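PDB 6MRQ: inhibitor from Tityus obscurus scorpion venom (TopI1) from Tityus, which acts as a venom inhibitor, probably of a peptidase, and is a small disulfide-rich scorpion polypeptide. Local coordinates for residues 6-9 / 10-13. Numbering follows the deposited sequence.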
# COMPACT_ATOMS: atom_id res chain seq x y z
N LYS B 6 3.62 -8.33 -20.71
CA LYS B 6 3.19 -9.31 -21.70
C LYS B 6 3.72 -10.70 -21.39
O LYS B 6 3.04 -11.69 -21.69
CB LYS B 6 3.68 -8.91 -23.10
CG LYS B 6 3.06 -7.62 -23.63
CD LYS B 6 1.63 -7.84 -24.11
CE LYS B 6 1.05 -6.61 -24.79
NZ LYS B 6 0.75 -5.51 -23.84
N THR B 7 4.92 -10.79 -20.81
CA THR B 7 5.50 -12.04 -20.35
C THR B 7 6.08 -11.79 -18.96
O THR B 7 6.28 -10.65 -18.55
CB THR B 7 6.62 -12.53 -21.27
OG1 THR B 7 7.76 -11.68 -21.12
CG2 THR B 7 6.17 -12.55 -22.73
N TYR B 8 6.36 -12.88 -18.25
CA TYR B 8 6.85 -12.70 -16.88
C TYR B 8 8.24 -12.07 -16.85
O TYR B 8 8.58 -11.42 -15.85
CB TYR B 8 6.80 -14.02 -16.11
CG TYR B 8 6.97 -13.83 -14.62
CD1 TYR B 8 6.10 -13.01 -13.90
CD2 TYR B 8 7.99 -14.46 -13.93
CE1 TYR B 8 6.25 -12.82 -12.55
CE2 TYR B 8 8.15 -14.29 -12.57
CZ TYR B 8 7.27 -13.47 -11.89
OH TYR B 8 7.41 -13.28 -10.54
N ASP B 9 9.02 -12.19 -17.92
CA ASP B 9 10.30 -11.48 -17.96
C ASP B 9 10.11 -9.98 -17.80
O ASP B 9 11.00 -9.29 -17.28
CB ASP B 9 11.05 -11.78 -19.26
CG ASP B 9 12.42 -11.13 -19.29
OD1 ASP B 9 13.32 -11.60 -18.56
OD2 ASP B 9 12.59 -10.15 -20.03
N ASP B 10 8.96 -9.44 -18.23
CA ASP B 10 8.67 -8.02 -18.02
C ASP B 10 8.50 -7.67 -16.55
O ASP B 10 8.49 -6.48 -16.21
CB ASP B 10 7.40 -7.62 -18.77
CG ASP B 10 7.51 -7.80 -20.26
OD1 ASP B 10 8.61 -7.57 -20.82
OD2 ASP B 10 6.49 -8.16 -20.89
N CYS B 11 8.35 -8.66 -15.68
CA CYS B 11 8.12 -8.43 -14.26
C CYS B 11 9.38 -8.49 -13.43
O CYS B 11 9.31 -8.33 -12.21
CB CYS B 11 7.14 -9.48 -13.73
SG CYS B 11 5.57 -9.46 -14.60
N LYS B 12 10.54 -8.72 -14.06
CA LYS B 12 11.77 -8.90 -13.30
C LYS B 12 12.08 -7.69 -12.43
O LYS B 12 12.63 -7.84 -11.33
CB LYS B 12 12.93 -9.16 -14.27
CG LYS B 12 14.29 -9.30 -13.60
CD LYS B 12 15.41 -9.46 -14.62
CE LYS B 12 16.77 -9.42 -13.95
NZ LYS B 12 17.74 -10.33 -14.62
N ASP B 13 11.74 -6.48 -12.89
CA ASP B 13 12.08 -5.27 -12.15
C ASP B 13 11.33 -5.20 -10.82
O ASP B 13 11.90 -4.76 -9.82
CB ASP B 13 11.78 -4.04 -13.02
CG ASP B 13 10.33 -4.00 -13.54
OD1 ASP B 13 9.67 -5.06 -13.68
OD2 ASP B 13 9.85 -2.87 -13.83
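D10 reaches back along the chain to hold the loop at K6 and T7. Its OD2 accepts two backbone N-H groups. K6 N lies 2.9 Å from D10 OD2, which receives it on its anti lone pair. T7 N, 3.1 Å from D10 OD2, approaches from above the carboxylate plane, 44° out of it. The D10 side chain carries CG opposite its own carbonyl carbon (chi1 -62°), which turns the carboxylate back to these amides. The main chain answers in the other direction, with D10 N bonded to T7 O at 3.0 Å.

Y8 and C11 meet one turn apart. Y8 CE1 is 3.7 Å from C11 CB, approaching obliquely. C11 SG sits 4.7 Å from the Y8 ring centroid, an oblique sulfur-aromatic contact. In the main chain, C11 N donates to Y8 O at 2.8 Å, and K12 N makes a weak bond to D9 O.

Further out, Y8 OH bonds to R18 O, which fixes the far end of the ring. D10 and C11 both touch C5. The 3-10 turn leads into helix 12-15. Disulfides C11-C27 and C15-C29 tie this helical segment to the strand region, the cysteine-stabilised alpha/beta motif of scorpion venom peptides.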